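Local coordinates for protein ERPC (PDB 4BXM) that probably recruits the complement regulator factor H to the surface of the Lyme disease spirochaete, as an outer surface lipoprotein of the Erp family, at residues E126-L131 and I147-L152; A85-G90 and D151-L156. All blocks are in the same frame, centred on the assembly; numbering follows the deposited sequence.

Interaction 1: E126-L131 and I147-L152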
loop_
_atom_site.group_PDB
_atom_site.type_symbol
_atom_site.label_atom_id
_atom_site.label_comp_id
_atom_site.label_asym_id
_atom_site.label_seq_id
_atom_site.Cartn_x
_atom_site.Cartn_y
_atom_site.Cartn_z
ATOM N N GLU A 126 5.738 -15.490 -3.718
ATOM C CA GLU A 126 4.614 -14.755 -4.302
ATOM C C GLU A 126 4.344 -13.432 -3.555
ATOM O O GLU A 126 4.113 -13.401 -2.334
ATOM C CB GLU A 126 3.371 -15.633 -4.266
ATOM C CG GLU A 126 3.526 -16.910 -5.052
ATOM C CD GLU A 126 2.180 -17.555 -5.358
ATOM O OE1 GLU A 126 1.482 -18.031 -4.433
ATOM O OE2 GLU A 126 1.787 -17.579 -6.531
ATOM N N TYR A 127 4.449 -12.324 -4.279
ATOM C CA TYR A 127 4.065 -11.018 -3.754
ATOM C C TYR A 127 2.825 -10.459 -4.493
ATOM O O TYR A 127 2.557 -10.806 -5.646
ATOM C CB TYR A 127 5.196 -10.063 -3.898
ATOM C CG TYR A 127 6.388 -10.394 -3.088
ATOM C CD1 TYR A 127 7.228 -11.440 -3.451
ATOM C CD2 TYR A 127 6.715 -9.643 -1.981
ATOM C CE1 TYR A 127 8.360 -11.743 -2.721
ATOM C CE2 TYR A 127 7.841 -9.928 -1.224
ATOM C CZ TYR A 127 8.649 -10.987 -1.608
ATOM O OH TYR A 127 9.733 -11.233 -0.849
ATOM N N ILE A 128 2.091 -9.578 -3.807
ATOM C CA ILE A 128 1.024 -8.801 -4.431
ATOM C C ILE A 128 1.740 -7.621 -4.875
ATOM O O ILE A 128 2.538 -7.080 -4.090
ATOM C CB ILE A 128 -0.075 -8.400 -3.437
ATOM C CG1 ILE A 128 -1.027 -9.578 -3.177
ATOM C CG2 ILE A 128 -0.931 -7.234 -3.942
ATOM C CD1 ILE A 128 -2.017 -9.871 -4.292
ATOM N N THR A 129 1.580 -7.243 -6.159
ATOM C CA THR A 129 2.299 -6.023 -6.617
ATOM C C THR A 129 1.316 -5.047 -7.103
ATOM O O THR A 129 0.282 -5.455 -7.611
ATOM C CB THR A 129 3.222 -6.229 -7.829
ATOM O OG1 THR A 129 2.398 -6.787 -8.867
ATOM C CG2 THR A 129 4.373 -7.178 -7.420
ATOM N N PHE A 130 1.661 -3.775 -7.026
ATOM C CA PHE A 130 0.757 -2.807 -7.655
ATOM C C PHE A 130 1.500 -1.562 -7.994
ATOM O O PHE A 130 2.505 -1.186 -7.345
ATOM C CB PHE A 130 -0.504 -2.476 -6.767
ATOM C CG PHE A 130 -0.178 -1.963 -5.375
ATOM C CD1 PHE A 130 0.154 -2.854 -4.353
ATOM C CD2 PHE A 130 -0.149 -0.628 -5.087
ATOM C CE1 PHE A 130 0.448 -2.417 -3.070
ATOM C CE2 PHE A 130 0.164 -0.164 -3.783
ATOM C CZ PHE A 130 0.471 -1.061 -2.779
ATOM N N LEU A 131 0.969 -0.842 -8.980
ATOM C CA LEU A 131 1.495 0.475 -9.236
ATOM C C LEU A 131 0.851 1.615 -8.374
ATOM O O LEU A 131 -0.360 1.624 -8.090
ATOM C CB LEU A 131 1.269 0.811 -10.725
ATOM C CG LEU A 131 1.878 -0.007 -11.866
ATOM C CD1 LEU A 131 1.329 0.527 -13.223
ATOM C CD2 LEU A 131 3.404 0.008 -11.937
ATOM N N ILE A 147 4.158 -6.629 -1.703
ATOM C CA ILE A 147 3.888 -7.093 -0.342
ATOM C C ILE A 147 3.749 -8.597 -0.387
ATOM O O ILE A 147 3.010 -9.134 -1.201
ATOM C CB ILE A 147 2.530 -6.569 0.228
ATOM C CG1 ILE A 147 2.591 -5.072 0.435
ATOM C CG2 ILE A 147 2.248 -7.273 1.534
ATOM C CD1 ILE A 147 1.271 -4.323 0.493
ATOM N N LEU A 148 4.333 -9.288 0.570
ATOM C CA LEU A 148 4.215 -10.738 0.567
ATOM C C LEU A 148 2.782 -11.265 0.587
ATOM O O LEU A 148 1.948 -10.928 1.398
ATOM C CB LEU A 148 5.039 -11.332 1.737
ATOM C CG LEU A 148 5.387 -12.813 1.688
ATOM C CD1 LEU A 148 6.257 -13.142 0.464
ATOM C CD2 LEU A 148 6.128 -13.160 2.978
ATOM N N LEU A 149 2.486 -12.139 -0.328
ATOM C CA LEU A 149 1.134 -12.600 -0.506
ATOM C C LEU A 149 0.599 -13.344 0.704
ATOM O O LEU A 149 -0.595 -13.211 1.054
ATOM C CB LEU A 149 1.054 -13.481 -1.757
ATOM C CG LEU A 149 -0.290 -14.204 -1.897
ATOM C CD1 LEU A 149 -1.456 -13.249 -2.039
ATOM C CD2 LEU A 149 -0.187 -15.109 -3.095
ATOM N N GLU A 150 1.484 -14.108 1.369
ATOM C CA GLU A 150 1.057 -14.896 2.533
ATOM C C GLU A 150 0.750 -14.053 3.704
ATOM O O GLU A 150 -0.180 -14.347 4.390
ATOM C CB GLU A 150 2.112 -15.942 2.913
ATOM C CG GLU A 150 1.804 -17.245 2.160
ATOM C CD GLU A 150 0.405 -17.776 2.509
ATOM O OE1 GLU A 150 0.118 -17.854 3.732
ATOM O OE2 GLU A 150 -0.403 -18.081 1.585
ATOM N N ASP A 151 1.527 -12.997 3.902
ATOM C CA ASP A 151 1.254 -11.978 4.944
ATOM C C ASP A 151 -0.144 -11.386 4.864
ATOM O O ASP A 151 -0.774 -11.203 5.901
ATOM C CB ASP A 151 2.234 -10.821 4.874
ATOM C CG ASP A 151 3.596 -11.173 5.392
ATOM O OD1 ASP A 151 3.650 -12.189 6.134
ATOM O OD2 ASP A 151 4.588 -10.421 5.058
ATOM N N LEU A 152 -0.605 -11.084 3.633
ATOM C CA LEU A 152 -1.928 -10.515 3.391
ATOM C C LEU A 152 -3.020 -11.547 3.597
ATOM O O LEU A 152 -4.021 -11.277 4.259
ATOM C CB LEU A 152 -1.998 -9.915 1.958
ATOM C CG LEU A 152 -1.188 -8.633 1.730
ATOM C CD1 LEU A 152 -0.955 -8.326 0.249
ATOM C CD2 LEU A 152 -1.897 -7.452 2.400
HETATM O O HOH W 1 3.893 -15.088 -0.380
#

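Interaction 2: A85-G90 and D151-L156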
loop_
_atom_site.group_PDB
_atom_site.type_symbol
_atom_site.label_atom_id
_atom_site.label_comp_id
_atom_site.label_asym_id
_atom_site.label_seq_id
_atom_site.Cartn_x
_atom_site.Cartn_y
_atom_site.Cartn_z
ATOM N N ALA A 85 -8.746 -8.287 -4.139
ATOM C CA ALA A 85 -7.557 -7.812 -4.864
ATOM C C ALA A 85 -6.286 -8.131 -4.146
ATOM O O ALA A 85 -5.220 -8.412 -4.785
ATOM C CB ALA A 85 -7.593 -6.309 -5.010
ATOM N N MET A 86 -6.325 -7.991 -2.815
ATOM C CA MET A 86 -5.110 -8.169 -2.035
ATOM C C MET A 86 -4.762 -9.643 -1.674
ATOM O O MET A 86 -3.731 -9.911 -1.052
ATOM C CB MET A 86 -5.190 -7.354 -0.730
ATOM C CG MET A 86 -5.222 -5.878 -0.929
ATOM S SD MET A 86 -3.849 -5.089 -1.843
ATOM C CE MET A 86 -2.581 -4.983 -0.605
ATOM N N THR A 87 -5.626 -10.568 -2.015
ATOM C CA THR A 87 -5.386 -11.967 -1.751
ATOM C C THR A 87 -5.387 -12.841 -3.024
ATOM O O THR A 87 -4.668 -13.861 -3.042
ATOM C CB THR A 87 -6.455 -12.533 -0.807
ATOM O OG1 THR A 87 -7.740 -12.380 -1.394
ATOM C CG2 THR A 87 -6.383 -11.810 0.531
ATOM N N GLU A 88 -6.095 -12.373 -4.067
ATOM C CA GLU A 88 -6.195 -13.029 -5.337
ATOM C C GLU A 88 -5.727 -12.227 -6.523
ATOM O O GLU A 88 -5.677 -12.838 -7.603
ATOM C CB GLU A 88 -7.634 -13.427 -5.647
ATOM C CG GLU A 88 -8.344 -14.219 -4.550
ATOM C CD GLU A 88 -9.788 -14.455 -4.917
ATOM O OE1 GLU A 88 -10.071 -14.406 -6.130
ATOM O OE2 GLU A 88 -10.628 -14.636 -4.015
ATOM N N GLY A 89 -5.440 -10.904 -6.397
ATOM C CA GLY A 89 -5.190 -10.077 -7.586
ATOM C C GLY A 89 -6.531 -9.600 -8.105
ATOM O O GLY A 89 -7.530 -10.294 -7.960
ATOM N N GLY A 90 -6.595 -8.342 -8.565
ATOM C CA GLY A 90 -7.888 -7.722 -8.938
ATOM C C GLY A 90 -7.760 -6.216 -8.928
ATOM O O GLY A 90 -6.688 -5.704 -9.160
ATOM N N ASP A 151 1.527 -12.997 3.902
ATOM C CA ASP A 151 1.254 -11.978 4.944
ATOM C C ASP A 151 -0.144 -11.386 4.864
ATOM O O ASP A 151 -0.774 -11.203 5.901
ATOM C CB ASP A 151 2.234 -10.821 4.874
ATOM C CG ASP A 151 3.596 -11.173 5.392
ATOM O OD1 ASP A 151 3.650 -12.189 6.134
ATOM O OD2 ASP A 151 4.588 -10.421 5.058
ATOM N N LEU A 152 -0.605 -11.084 3.633
ATOM C CA LEU A 152 -1.928 -10.515 3.391
ATOM C C LEU A 152 -3.020 -11.547 3.597
ATOM O O LEU A 152 -4.021 -11.277 4.259
ATOM C CB LEU A 152 -1.998 -9.915 1.958
ATOM C CG LEU A 152 -1.188 -8.633 1.730
ATOM C CD1 LEU A 152 -0.955 -8.326 0.249
ATOM C CD2 LEU A 152 -1.897 -7.452 2.400
ATOM N N LYS A 153 -2.851 -12.727 3.013
ATOM C CA LYS A 153 -3.825 -13.816 3.132
ATOM C C LYS A 153 -4.098 -14.201 4.597
ATOM O O LYS A 153 -5.242 -14.422 4.961
ATOM C CB LYS A 153 -3.366 -15.090 2.414
ATOM C CG LYS A 153 -3.482 -15.053 0.904
ATOM C CD LYS A 153 -3.445 -16.484 0.329
ATOM C CE LYS A 153 -4.678 -16.836 -0.505
ATOM N NZ LYS A 153 -4.546 -18.087 -1.362
ATOM N N LYS A 154 -3.059 -14.296 5.404
ATOM C CA LYS A 154 -3.261 -14.629 6.778
ATOM C C LYS A 154 -3.997 -13.570 7.596
ATOM O O LYS A 154 -4.643 -13.900 8.522
ATOM C CB LYS A 154 -1.972 -15.082 7.449
ATOM C CG LYS A 154 -0.905 -14.061 7.729
ATOM C CD LYS A 154 0.157 -14.737 8.597
ATOM C CE LYS A 154 1.455 -13.930 8.721
ATOM N NZ LYS A 154 1.403 -13.042 9.930
ATOM N N ASN A 155 -3.942 -12.309 7.225
ATOM C CA ASN A 155 -4.572 -11.249 7.998
ATOM C C ASN A 155 -5.904 -10.872 7.471
ATOM O O ASN A 155 -6.739 -10.348 8.196
ATOM C CB ASN A 155 -3.686 -10.039 7.975
ATOM C CG ASN A 155 -2.548 -10.181 8.906
ATOM O OD1 ASN A 155 -2.791 -10.217 10.121
ATOM N ND2 ASN A 155 -1.302 -10.180 8.400
ATOM N N LEU A 156 -6.124 -11.135 6.201
ATOM C CA LEU A 156 -7.364 -10.749 5.559
ATOM C C LEU A 156 -8.215 -12.016 5.332
ATOM O O LEU A 156 -9.290 -11.901 4.809
ATOM C CB LEU A 156 -7.087 -10.007 4.217
ATOM C CG LEU A 156 -6.286 -8.688 4.171
ATOM C CD1 LEU A 156 -5.761 -8.250 2.785
ATOM C CD2 LEU A 156 -7.142 -7.587 4.786
#

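Interaction 1: E126-L131 and I147-L152
Leu148 lays its CD1 methyl over one face of the Tyr127 ring, 3.9 Å from the ring centroid and 15° off the normal, a CH-pi contact displaced toward the hydroxyl-bearing CZ. Tyr127 and Leu148 form the non-hydrogen-bonded pair of this antiparallel hairpin and their side chains diverge at the root; Leu148 chi1 of -163° carries CG opposite the backbone N and beside the carbonyl carbon, which brings the branch back to the ring. The neighbouring pair, Ile128 and Ile147, is hydrogen-bonded in both directions, and its two side chains share the sheet face on which Leu149 and Leu152 also gather. There CG1 of Ile128 meets CD1 of Leu152 at 3.6 Å and CD1 of Leu149 at 3.9 Å, crossing both leucines at a slant. Farther along the strand, CD1 of Ile147 touches the Phe130 ring at its edge, near the ring plane. Where the second segment turns into a helix, Leu148 takes the N-cap position and Leu149 lies alongside Glu126, both side chains pointing the same way. Glu126 O takes the Leu149 amide directly (N to O 2.9 Å, 162° at the hydrogen), and the water it holds at 2.6 Å takes the Glu150 amide, so the hairpin's hydrogen bonding runs on into the first turn of the helix.

Interaction 2: A85-G90 and D151-L156
Met86 reaches both leucines on the facing side of helix 149-156. Its CE methyl faces both branches of Leu152, 3.8 Å from CD1 and 3.9 Å from CD2, while Met86 CB rests 3.7 Å from CD1 of Leu156. The methionine chain bends at chi2 (-57°) and again at chi3 (-80°), and this double bend brings the terminal methyl to Leu152. Backbone takes part too: CB and CD1 of Leu152 each lie 3.5 Å from Met86 O. Beside this apolar patch, Thr87 contributes its CG2 methyl, which lies 4.2 Å from both Lys153 CA and Leu156 CB. Lys153 passes along the outer margin and brings its CE methylene to 3.9 Å from Thr87 O, a loose contact made by the aliphatic part of an exposed side chain. In the fold, the last turn of helix 79-88 packs against the C-terminal helix 149-156, beside the large antiparallel sheet, and the two segments are separated by 60 residues, mostly strand and loop, so the contact closes a long excursion through that sheet. Behind the first shell, Ile147 of strand 142-148 touches both Met86 and Leu152, and Phe22 of strand 21-29 touches Leu156, which seats the pair of helices on the sheet. The hydroxyl of Thr87 is bonded back to Ile83 O within its own helix, consistent with its methyl being the group presented to the partner. Helix 79-88 ends at Glu88, and Gly89, with positive phi (85°), leads the chain away; Gly89 N still bonds to Ala85 O, and that same carbonyl accepts from Thr117 OG1 of strand 114-122.

Overall arrangement
Both contacts are largely buried and meet on helix 149-156, whose Leu152 serves each: interaction 1 joins the start of this helix to the hairpin of strands 125-134 and 142-148, interaction 2 joins it to the end of helix 79-88. Their centres are 7 Å apart, and they touch directly, with Ile128 CG1 3.5 Å from Met86 O and Leu149 CD1 3.4 Å from Thr87 O. The chemistry differs with place. In interaction 1 backbone hydrogen bonds pair the strands and reach the start of the helix, with side chains packed around them; between the helices, the contact rests on apolar side chains, with exposed Lys153 at its margin. Glu126, Tyr127 and Leu148 are the partly exposed members of interaction 1.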